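Local structure of NIPSNAP domain-containing protein (Burkholderia xenovorans, 5KAK) at residues 17-20 with 24-27; 36-41 with 61-66; 49-52 with 57-60. The protein is of unknown function but belongs to the NipSnap family, whose domain is of the dimeric alpha/beta-barrel (ferredoxin-like) type. One frame throughout, in Å; residues are numbered along the deposited sequence. Where two conformers were deposited one is given.

Interaction 1: residues 17-20 with 24-27; sequences DLRP and REFA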
ATOM      1  N   ASP E  17       0.602 -12.780  -6.870  1.00  9.16           N
ATOM      2  CA  ASP E  17       0.088 -13.150  -5.563  1.00  9.00           C
ATOM      3  C   ASP E  17      -0.968 -14.231  -5.749  1.00  9.74           C
ATOM      4  O   ASP E  17      -1.863 -14.086  -6.577  1.00 13.98           O
ATOM      5  CB  ASP E  17      -0.491 -11.944  -4.846  1.00 13.11           C
ATOM      6  CG  ASP E  17       0.547 -10.874  -4.589  1.00 14.51           C
ATOM      7  OD1 ASP E  17       1.564 -11.181  -3.938  1.00 15.83           O
ATOM      8  OD2 ASP E  17       0.352  -9.737  -5.062  1.00 14.31           O
ATOM      9  N   LEU E  18      -0.855 -15.302  -4.971  1.00 10.51           N
ATOM     10  CA  LEU E  18      -1.680 -16.491  -5.127  1.00  9.07           C
ATOM     11  C   LEU E  18      -2.667 -16.628  -3.977  1.00 10.52           C
ATOM     12  O   LEU E  18      -2.510 -16.012  -2.924  1.00 12.85           O
ATOM     13  CB  LEU E  18      -0.799 -17.746  -5.194  1.00  9.41           C
ATOM     14  CG  LEU E  18       0.242 -17.677  -6.312  1.00 10.10           C
ATOM     15  CD1 LEU E  18       1.111 -18.915  -6.332  1.00 10.33           C
ATOM     16  CD2 LEU E  18      -0.483 -17.536  -7.621  1.00 11.55           C
ATOM     17  N   ARG E  19      -3.676 -17.487  -4.191  1.00 12.79           N
ATOM     18  CA  ARG E  19      -4.559 -17.946  -3.130  1.00 13.91           C
ATOM     19  C   ARG E  19      -3.697 -18.467  -1.980  1.00 16.85           C
ATOM     20  O   ARG E  19      -2.610 -19.008  -2.221  1.00 13.23           O
ATOM     21  CB  ARG E  19      -5.484 -19.037  -3.695  1.00 15.34           C
ATOM     22  CG  ARG E  19      -6.312 -19.804  -2.689  1.00 30.47           C
ATOM     23  CD  ARG E  19      -7.107 -20.891  -3.391  1.00 27.90           C
ATOM     24  NE  ARG E  19      -6.311 -22.085  -3.687  1.00 28.89           N
ATOM     25  CZ  ARG E  19      -6.696 -23.036  -4.539  1.00 35.73           C
ATOM     26  NH1 ARG E  19      -7.847 -22.910  -5.186  1.00 34.88           N
ATOM     27  NH2 ARG E  19      -5.932 -24.105  -4.752  1.00 30.29           N
ATOM     28  N   PRO E  20      -4.109 -18.306  -0.722  1.00 20.32           N
ATOM     29  CA  PRO E  20      -3.278 -18.805   0.381  1.00 15.08           C
ATOM     30  C   PRO E  20      -2.912 -20.281   0.232  1.00 15.96           C
ATOM     31  O   PRO E  20      -3.760 -21.137  -0.062  1.00 17.27           O
ATOM     32  CB  PRO E  20      -4.149 -18.554   1.611  1.00 18.37           C
ATOM     33  CG  PRO E  20      -4.942 -17.312   1.235  1.00 18.08           C
ATOM     34  CD  PRO E  20      -5.248 -17.500  -0.235  1.00 15.61           C
ATOM     35  N   ARG E  24       2.437 -24.211  -3.676  1.00 17.69           N
ATOM     36  CA  ARG E  24       2.854 -25.599  -3.860  1.00 18.97           C
ATOM     37  C   ARG E  24       2.255 -26.180  -5.138  1.00 22.29           C
ATOM     38  O   ARG E  24       2.970 -26.745  -5.976  1.00 16.97           O
ATOM     39  CB  ARG E  24       2.457 -26.437  -2.639  1.00 20.43           C
ATOM     40  N   GLU E  25       0.942 -26.023  -5.314  1.00 18.51           N
ATOM     41  CA  GLU E  25       0.299 -26.498  -6.532  1.00 18.16           C
ATOM     42  C   GLU E  25       0.811 -25.759  -7.760  1.00 15.57           C
ATOM     43  O   GLU E  25       1.007 -26.372  -8.820  1.00 19.39           O
ATOM     44  CB  GLU E  25      -1.212 -26.344  -6.433  1.00 20.73           C
ATOM     45  CG  GLU E  25      -1.928 -27.129  -7.514  1.00 30.24           C
ATOM     46  CD  GLU E  25      -3.423 -26.943  -7.492  1.00 31.57           C
ATOM     47  OE1 GLU E  25      -3.987 -26.764  -6.389  1.00 29.08           O
ATOM     48  OE2 GLU E  25      -4.032 -26.977  -8.584  1.00 37.75           O
ATOM     49  N   PHE E  26       0.985 -24.436  -7.645  1.00 13.71           N
ATOM     50  CA  PHE E  26       1.535 -23.630  -8.734  1.00 12.89           C
ATOM     51  C   PHE E  26       2.874 -24.201  -9.199  1.00 17.71           C
ATOM     52  O   PHE E  26       3.068 -24.484 -10.392  1.00 14.94           O
ATOM     53  CB  PHE E  26       1.671 -22.175  -8.262  1.00 14.05           C
ATOM     54  CG  PHE E  26       2.057 -21.199  -9.344  1.00 12.49           C
ATOM     55  CD1 PHE E  26       3.356 -21.133  -9.794  1.00 11.67           C
ATOM     56  CD2 PHE E  26       1.119 -20.313  -9.883  1.00 11.96           C
ATOM     57  CE1 PHE E  26       3.721 -20.236 -10.772  1.00 12.42           C
ATOM     58  CE2 PHE E  26       1.475 -19.410 -10.855  1.00 14.06           C
ATOM     59  CZ  PHE E  26       2.775 -19.363 -11.305  1.00 15.71           C
ATOM     60  N   ALA E  27       3.788 -24.429  -8.252  1.00 17.16           N
ATOM     61  CA  ALA E  27       5.089 -25.014  -8.569  1.00 16.79           C
ATOM     62  C   ALA E  27       4.948 -26.400  -9.180  1.00 18.74           C
ATOM     63  O   ALA E  27       5.659 -26.740 -10.134  1.00 18.79           O
ATOM     64  CB  ALA E  27       5.951 -25.079  -7.307  1.00 18.61           C
TER
HETATM   65  O   HOH W   1      -3.819 -25.546  -4.016  1.00 24.39           O
HETATM   66  O   HOH W   2      -6.629 -26.726  -6.309  1.00 31.77           O
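Leu18 and Phe26 form the apolar half of this contact, with Leu18 CD1 lying 3.8 Å from Phe26 CD2. The same methyl is also 3.8 Å from Phe26 CB, so it packs against the root of the aromatic side chain as well as the ring carbons CG and CD2, and the two side chains cross at about a right angle. Phe26 has CG anti to the backbone N (chi1 -172°), which swings its ring off the helix toward the strand.

The polar half joins Arg19 and Glu25. Direct pairing is long, 3.7 Å from Arg19 NH2 to Glu25 OE1, and the guanidinium and carboxylate planes stand 53° apart. Two waters fill in: each accepts from Arg19 NH2 in the guanidinium plane and donates to Glu25 OE1, water 1 at 2.7 Å from both atoms. The charges are thus linked mainly through solvent, while the other carboxylate oxygen, Glu25 OE2, bonds to His29 one helical turn on.

Further out, Phe26 stacks with Phe30, and Leu18 and Phe26 both touch Val59. The contact therefore sits where strand 10-18 hands over to helix 23-42, with strand 58-65 beside it and Leu95, just before strand 96-106, touching Arg19, Glu25 and Phe26.

Interaction 2: residues 36-41 with 61-66; sequences AIQRPV and HLWGYE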
ATOM      1  N   ALA E  36       7.822 -26.525 -19.464  1.00 16.90           N
ATOM      2  CA  ALA E  36       8.178 -27.120 -20.747  1.00 17.69           C
ATOM      3  C   ALA E  36       7.501 -26.391 -21.894  1.00 17.82           C
ATOM      4  O   ALA E  36       8.009 -26.396 -23.020  1.00 19.24           O
ATOM      5  CB  ALA E  36       7.793 -28.599 -20.770  1.00 21.24           C
ATOM      6  N   ILE E  37       6.345 -25.783 -21.634  1.00 17.38           N
ATOM      7  CA  ILE E  37       5.693 -24.953 -22.638  1.00 17.51           C
ATOM      8  C   ILE E  37       6.359 -23.587 -22.712  1.00 17.18           C
ATOM      9  O   ILE E  37       6.716 -23.108 -23.794  1.00 20.30           O
ATOM     10  CB  ILE E  37       4.195 -24.801 -22.325  1.00 19.75           C
ATOM     11  CG1 ILE E  37       3.506 -26.149 -22.219  1.00 17.75           C
ATOM     12  CG2 ILE E  37       3.513 -23.952 -23.382  1.00 20.34           C
ATOM     13  CD1 ILE E  37       2.097 -26.038 -21.689  1.00 28.87           C
ATOM     14  N   GLN E  38       6.524 -22.938 -21.551  1.00 16.46           N
ATOM     15  CA  GLN E  38       6.799 -21.509 -21.532  1.00 16.13           C
ATOM     16  C   GLN E  38       8.270 -21.189 -21.757  1.00 20.52           C
ATOM     17  O   GLN E  38       8.588 -20.264 -22.504  1.00 16.66           O
ATOM     18  CB  GLN E  38       6.318 -20.910 -20.207  1.00 16.96           C
ATOM     19  CG  GLN E  38       6.472 -19.390 -20.118  1.00 20.18           C
ATOM     20  CD  GLN E  38       6.152 -18.849 -18.736  1.00 23.68           C
ATOM     21  OE1 GLN E  38       6.393 -19.512 -17.731  1.00 18.64           O
ATOM     22  NE2 GLN E  38       5.592 -17.644 -18.682  1.00 21.46           N
ATOM     23  N   ARG E  39       9.177 -21.935 -21.136  1.00 19.09           N
ATOM     24  CA  ARG E  39      10.589 -21.577 -21.228  0.51 16.61           C
ATOM     25  C   ARG E  39      11.144 -21.614 -22.648  1.00 24.48           C
ATOM     26  O   ARG E  39      11.896 -20.689 -23.003  1.00 17.78           O
ATOM     27  CB  ARG E  39      11.422 -22.472 -20.302  0.51 21.29           C
ATOM     28  CG  ARG E  39      12.905 -22.097 -20.285  0.51 21.75           C
ATOM     29  CD  ARG E  39      13.596 -22.603 -19.036  0.51 23.64           C
ATOM     30  NE  ARG E  39      13.125 -23.929 -18.659  0.51 22.74           N
ATOM     31  CZ  ARG E  39      13.504 -24.570 -17.558  0.51 21.09           C
ATOM     32  NH1 ARG E  39      14.372 -24.011 -16.729  0.51 20.86           N
ATOM     33  NH2 ARG E  39      13.017 -25.773 -17.290  0.51 16.69           N
ATOM     34  N   PRO E  40      10.841 -22.602 -23.496  1.00 24.55           N
ATOM     35  CA  PRO E  40      11.423 -22.565 -24.848  1.00 19.05           C
ATOM     36  C   PRO E  40      10.961 -21.370 -25.662  1.00 22.06           C
ATOM     37  O   PRO E  40      11.707 -20.898 -26.528  1.00 26.73           O
ATOM     38  CB  PRO E  40      10.949 -23.881 -25.482  1.00 19.58           C
ATOM     39  CG  PRO E  40      10.489 -24.736 -24.336  1.00 19.01           C
ATOM     40  CD  PRO E  40       9.986 -23.787 -23.304  1.00 22.24           C
ATOM     41  N   VAL E  41       9.744 -20.883 -25.429  1.00 18.71           N
ATOM     42  CA  VAL E  41       9.222 -19.763 -26.203  1.00 18.97           C
ATOM     43  C   VAL E  41       9.831 -18.449 -25.722  1.00 19.06           C
ATOM     44  O   VAL E  41      10.339 -17.637 -26.516  1.00 20.14           O
ATOM     45  CB  VAL E  41       7.685 -19.742 -26.117  1.00 18.60           C
ATOM     46  CG1 VAL E  41       7.111 -18.616 -26.949  1.00 20.15           C
ATOM     47  CG2 VAL E  41       7.106 -21.101 -26.563  1.00 25.86           C
ATOM     48  N   HIS E  61       9.143 -14.271 -10.804  1.00 13.16           N
ATOM     49  CA  HIS E  61       9.926 -14.847 -11.896  1.00  9.17           C
ATOM     50  C   HIS E  61      10.496 -13.746 -12.780  1.00 12.16           C
ATOM     51  O   HIS E  61       9.840 -12.733 -13.043  1.00 12.27           O
ATOM     52  CB  HIS E  61       9.120 -15.911 -12.730  1.00  9.43           C
ATOM     53  CG  HIS E  61       7.691 -15.557 -13.024  1.00 14.32           C
ATOM     54  ND1 HIS E  61       7.206 -15.441 -14.310  1.00 15.92           N
ATOM     55  CD2 HIS E  61       6.629 -15.362 -12.206  1.00 13.39           C
ATOM     56  CE1 HIS E  61       5.916 -15.155 -14.272  1.00 16.22           C
ATOM     57  NE2 HIS E  61       5.539 -15.108 -13.007  1.00 15.59           N
ATOM     58  N   LEU E  62      11.741 -13.935 -13.209  1.00 11.79           N
ATOM     59  CA  LEU E  62      12.459 -12.943 -14.002  1.00  9.68           C
ATOM     60  C   LEU E  62      12.870 -13.562 -15.325  1.00  7.87           C
ATOM     61  O   LEU E  62      13.541 -14.600 -15.339  1.00 11.66           O
ATOM     62  CB  LEU E  62      13.700 -12.434 -13.276  1.00 16.19           C
ATOM     63  CG  LEU E  62      13.526 -11.491 -12.099  1.00 20.81           C
ATOM     64  CD1 LEU E  62      13.008 -12.223 -10.891  1.00 18.71           C
ATOM     65  CD2 LEU E  62      14.840 -10.776 -11.798  1.00 22.07           C
ATOM     66  N   TRP E  63      12.510 -12.893 -16.413  1.00 12.95           N
ATOM     67  CA  TRP E  63      12.804 -13.306 -17.781  1.00 15.46           C
ATOM     68  C   TRP E  63      13.657 -12.257 -18.487  1.00 10.82           C
ATOM     69  O   TRP E  63      13.351 -11.058 -18.433  1.00 14.85           O
ATOM     70  CB  TRP E  63      11.508 -13.501 -18.549  1.00 13.62           C
ATOM     71  CG  TRP E  63      10.638 -14.543 -17.947  1.00 14.35           C
ATOM     72  CD1 TRP E  63       9.703 -14.369 -16.976  1.00 11.22           C
ATOM     73  CD2 TRP E  63      10.623 -15.929 -18.287  1.00 21.05           C
ATOM     74  NE1 TRP E  63       9.093 -15.574 -16.691  1.00 16.91           N
ATOM     75  CE2 TRP E  63       9.647 -16.547 -17.482  1.00 21.01           C
ATOM     76  CE3 TRP E  63      11.348 -16.713 -19.198  1.00 20.27           C
ATOM     77  CZ2 TRP E  63       9.377 -17.914 -17.555  1.00 18.06           C
ATOM     78  CZ3 TRP E  63      11.072 -18.067 -19.281  1.00 21.93           C
ATOM     79  CH2 TRP E  63      10.095 -18.657 -18.465  1.00 19.18           C
ATOM     80  N   GLY E  64      14.697 -12.710 -19.177  1.00 14.44           N
ATOM     81  CA  GLY E  64      15.604 -11.824 -19.886  1.00 16.29           C
ATOM     82  C   GLY E  64      15.310 -11.791 -21.377  1.00 15.72           C
ATOM     83  O   GLY E  64      14.976 -12.810 -21.977  1.00 13.77           O
ATOM     84  N   TYR E  65      15.461 -10.605 -21.966  1.00 15.48           N
ATOM     85  CA  TYR E  65      15.200 -10.380 -23.376  1.00 11.56           C
ATOM     86  C   TYR E  65      16.319  -9.508 -23.929  1.00 20.93           C
ATOM     87  O   TYR E  65      16.930  -8.723 -23.200  1.00 20.61           O
ATOM     88  CB  TYR E  65      13.824  -9.724 -23.590  1.00 14.11           C
ATOM     89  CG  TYR E  65      12.680 -10.604 -23.131  1.00 14.06           C
ATOM     90  CD1 TYR E  65      12.218 -11.626 -23.944  1.00 16.50           C
ATOM     91  CD2 TYR E  65      12.077 -10.419 -21.896  1.00 12.36           C
ATOM     92  CE1 TYR E  65      11.185 -12.435 -23.546  1.00 18.85           C
ATOM     93  CE2 TYR E  65      11.028 -11.233 -21.482  1.00 10.36           C
ATOM     94  CZ  TYR E  65      10.594 -12.241 -22.327  1.00 12.13           C
ATOM     95  OH  TYR E  65       9.566 -13.073 -21.952  1.00 13.60           O
ATOM     96  N   GLU E  66      16.605  -9.668 -25.218  1.00 21.22           N
ATOM     97  CA  GLU E  66      17.674  -8.877 -25.815  1.00 23.14           C
ATOM     98  C   GLU E  66      17.257  -7.428 -25.985  1.00 25.84           C
ATOM     99  O   GLU E  66      18.115  -6.535 -26.001  1.00 24.59           O
ATOM    100  CB  GLU E  66      18.091  -9.475 -27.163  1.00 25.23           C
ATOM    101  CG  GLU E  66      18.713 -10.856 -27.033  1.00 28.77           C
ATOM    102  CD  GLU E  66      18.893 -11.554 -28.364  1.00 40.04           C
ATOM    103  OE1 GLU E  66      19.513 -10.961 -29.274  1.00 42.13           O
ATOM    104  OE2 GLU E  66      18.406 -12.697 -28.503  1.00 42.81           O
TER
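Trp63 NE1 donates to His61 ND1 over 3.0 Å, and this bond between alternate residues of strand 58-65 fixes the rotation of the indole that meets the helix. It is fairly straight (N-H...N 160°) and lies in both ring planes, with His61 ND1 as the acceptor.

Held in this way, the indole presents its six-membered ring to helix 23-42. The amide of Gln38 approaches it obliquely: Gln38 OE1 is 3.4 Å from Trp63 CZ2, and Gln38 CD is 3.6 Å from the same carbon. Amide and ring planes are 54° apart, so this is packing against the ring carbons and not a flat stack. Gln38 reaches that far because its chain runs fully extended, with CG anti to the backbone N (chi1 -176°).

Arg39 contributes chiefly its backbone end. Its CA lies 4.0 Å from Trp63 CZ3, near the ring plane and at the indole edge, while, in the conformer given, its side chain leads away to a cation-pi contact with Trp117 and a hydrogen bond from NH1 to the carbonyl of Phe109 of the third subunit.

All three touching residues are buried. Ile35 and Leu42 of the same helix also pack on Trp63, Leu78 of helix 68-80 and Trp84 of helix 82-92 touch Gln38, and on the strand side His61 and Trp63 are backbone-bonded to Arg14 and Glu12 of strand 10-18, so the contact fastens the helical layer to a central strand of the sheet.

Interaction 3: residues 49-52 with 57-60; sequences FYTD and NQVV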
ATOM      1  N   PHE E  49      10.745 -18.316  -8.489  1.00 15.84           N
ATOM      2  CA  PHE E  49      10.811 -18.512  -7.052  1.00 12.60           C
ATOM      3  C   PHE E  49       9.428 -18.424  -6.435  1.00 15.15           C
ATOM      4  O   PHE E  49       8.492 -17.871  -7.017  1.00 15.58           O
ATOM      5  CB  PHE E  49      11.688 -17.452  -6.354  1.00 12.60           C
ATOM      6  CG  PHE E  49      13.006 -17.211  -7.008  1.00 15.05           C
ATOM      7  CD1 PHE E  49      14.108 -18.013  -6.709  1.00 18.67           C
ATOM      8  CD2 PHE E  49      13.156 -16.176  -7.909  1.00 15.52           C
ATOM      9  CE1 PHE E  49      15.334 -17.783  -7.312  1.00 13.90           C
ATOM     10  CE2 PHE E  49      14.367 -15.932  -8.506  1.00 16.21           C
ATOM     11  CZ  PHE E  49      15.467 -16.737  -8.219  1.00 18.21           C
ATOM     12  N   TYR E  50       9.326 -18.911  -5.209  1.00 13.77           N
ATOM     13  CA  TYR E  50       8.215 -18.534  -4.349  1.00 14.56           C
ATOM     14  C   TYR E  50       8.759 -17.939  -3.057  1.00 12.76           C
ATOM     15  O   TYR E  50       9.898 -18.211  -2.659  1.00 13.29           O
ATOM     16  CB  TYR E  50       7.292 -19.724  -4.055  1.00 13.86           C
ATOM     17  CG  TYR E  50       7.958 -20.852  -3.325  1.00 14.27           C
ATOM     18  CD1 TYR E  50       8.673 -21.827  -4.017  1.00 19.32           C
ATOM     19  CD2 TYR E  50       7.845 -20.966  -1.949  1.00 18.82           C
ATOM     20  CE1 TYR E  50       9.278 -22.872  -3.352  1.00 29.43           C
ATOM     21  CE2 TYR E  50       8.450 -22.011  -1.270  1.00 29.54           C
ATOM     22  CZ  TYR E  50       9.160 -22.961  -1.976  1.00 32.75           C
ATOM     23  OH  TYR E  50       9.757 -24.002  -1.305  1.00 30.39           O
ATOM     24  N   THR E  51       7.962 -17.091  -2.410  1.00  9.66           N
ATOM     25  CA  THR E  51       8.444 -16.431  -1.204  1.00 11.50           C
ATOM     26  C   THR E  51       8.392 -17.353   0.012  1.00 12.91           C
ATOM     27  O   THR E  51       7.478 -18.171   0.169  1.00 16.33           O
ATOM     28  CB  THR E  51       7.637 -15.168  -0.921  1.00 13.02           C
ATOM     29  OG1 THR E  51       6.242 -15.494  -0.873  1.00 11.75           O
ATOM     30  CG2 THR E  51       7.920 -14.134  -2.012  1.00 13.62           C
ATOM     31  N   ASP E  52       9.407 -17.234   0.858  1.00 15.43           N
ATOM     32  CA  ASP E  52       9.378 -17.821   2.190  1.00 15.52           C
ATOM     33  C   ASP E  52       9.367 -16.777   3.288  1.00 14.97           C
ATOM     34  O   ASP E  52       8.826 -17.034   4.365  1.00 12.89           O
ATOM     35  CB  ASP E  52      10.577 -18.756   2.406  1.00 17.00           C
ATOM     36  CG  ASP E  52      10.568 -19.407   3.793  1.00 18.24           C
ATOM     37  OD1 ASP E  52       9.668 -20.236   4.075  1.00 22.48           O
ATOM     38  OD2 ASP E  52      11.449 -19.081   4.604  1.00 22.55           O
ATOM     39  N   ASN E  57       2.714 -16.501  -0.175  1.00 15.22           N
ATOM     40  CA  ASN E  57       1.859 -16.960  -1.276  1.00 11.89           C
ATOM     41  C   ASN E  57       2.140 -16.158  -2.540  1.00 11.00           C
ATOM     42  O   ASN E  57       1.225 -15.715  -3.234  1.00 14.94           O
ATOM     43  CB  ASN E  57       0.376 -16.876  -0.909  1.00 19.88           C
ATOM     44  CG  ASN E  57       0.074 -17.515   0.426  1.00 18.24           C
ATOM     45  OD1 ASN E  57       0.447 -18.661   0.679  1.00 17.18           O
ATOM     46  ND2 ASN E  57      -0.596 -16.771   1.298  1.00 16.71           N
ATOM     47  N   GLN E  58       3.414 -15.949  -2.830  1.00 12.76           N
ATOM     48  CA  GLN E  58       3.810 -15.049  -3.905  1.00 14.60           C
ATOM     49  C   GLN E  58       4.852 -15.758  -4.743  1.00 10.90           C
ATOM     50  O   GLN E  58       5.790 -16.358  -4.201  1.00 13.97           O
ATOM     51  CB  GLN E  58       4.361 -13.713  -3.370  1.00 13.63           C
ATOM     52  CG  GLN E  58       4.697 -12.714  -4.461  1.00 12.23           C
ATOM     53  CD  GLN E  58       5.277 -11.415  -3.916  1.00 10.72           C
ATOM     54  OE1 GLN E  58       6.478 -11.325  -3.661  1.00 14.55           O
ATOM     55  NE2 GLN E  58       4.427 -10.393  -3.776  1.00 12.54           N
ATOM     56  N   VAL E  59       4.686 -15.705  -6.055  1.00  8.91           N
ATOM     57  CA  VAL E  59       5.685 -16.246  -6.957  1.00 10.17           C
ATOM     58  C   VAL E  59       6.325 -15.080  -7.690  1.00 10.59           C
ATOM     59  O   VAL E  59       5.653 -14.100  -8.058  1.00 10.18           O
ATOM     60  CB  VAL E  59       5.114 -17.302  -7.933  1.00 14.16           C
ATOM     61  CG1 VAL E  59       4.710 -18.552  -7.182  1.00 18.69           C
ATOM     62  CG2 VAL E  59       3.941 -16.768  -8.682  1.00 17.55           C
ATOM     63  N   VAL E  60       7.633 -15.183  -7.876  1.00  8.67           N
ATOM     64  CA  VAL E  60       8.455 -14.132  -8.462  1.00  9.12           C
ATOM     65  C   VAL E  60       9.291 -14.763  -9.566  1.00 14.77           C
ATOM     66  O   VAL E  60      10.065 -15.686  -9.299  1.00 15.32           O
ATOM     67  CB  VAL E  60       9.360 -13.473  -7.409  1.00 13.43           C
ATOM     68  CG1 VAL E  60      10.311 -12.468  -8.053  1.00 14.60           C
ATOM     69  CG2 VAL E  60       8.538 -12.807  -6.338  1.00 13.99           C
TER
HETATM   70  O   HOH W   3       4.843 -18.337  -0.881  1.00 18.04           O
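Thr51 and Gln58 make the closest side-chain meeting of this strand pair. Thr51 has OG1 between its backbone N and carbonyl carbon (chi1 54°), which leaves CG2 beside the N, 3.6 Å from Gln58 OE1. Gln58 CB lies 3.6 Å from Thr51 OG1, and the two side chains cross at an oblique angle. Thr51 OG1 is hydrogen-bonded to the carbonyl of Pro55 in the connecting loop. The extended Gln58 chain, CG anti to its backbone N (chi1 -176°), carries its amide to Asp17 through NE2 and to Lys102 of the third subunit through OE1.

These segments are the end of the antiparallel hairpin formed by strands 45-51 and 58-65. Phe49 and Val60 are a hydrogen-bonded pair, Phe49 N to Val60 O 2.8 Å and Val60 N to Phe49 O 2.9 Å; Tyr50 and Val59 are the next, non-hydrogen-bonded pair. Thr51 N to Gln58 O, 2.9 Å, continues the ladder. Beyond it, water 3 donates to Thr51 O and accepts a weak bond from Asn57 N.

Phe49 and Val60 point to one face, and Phe49 CD2 comes within 3.4 Å of Val60 O. On the other face Tyr50 CB is 4.2 Å from Val59 CG1, but the phenol leads away. Phe49, Tyr50 and Thr51 also pair with a strand of the third subunit, continuing the sheet across the interface.

From the N terminus, interaction 1 comes first, closing the short turn between strand 10-18 and helix 23-42. Farther along that helix, residues 36-41 open interaction 2, which closes about twenty residues later on strand 58-65. Interaction 3, residues 49-52 with 57-60, lies wholly within that span, at the loop end of the hairpin 45-51/58-65, and its second segment adjoins residues 61-66. Interaction 1 precedes both, yet it touches interaction 3 in space: Leu18 N lies 2.7 Å from Asn57 O, a probable hydrogen bond from the end of strand 10-18 to the residue just before strand 58-65. Interactions 1 and 2 secure opposite ends of helix 23-42 to the sheet, their centres about 20 Å apart, and all three contacts also touch the third subunit.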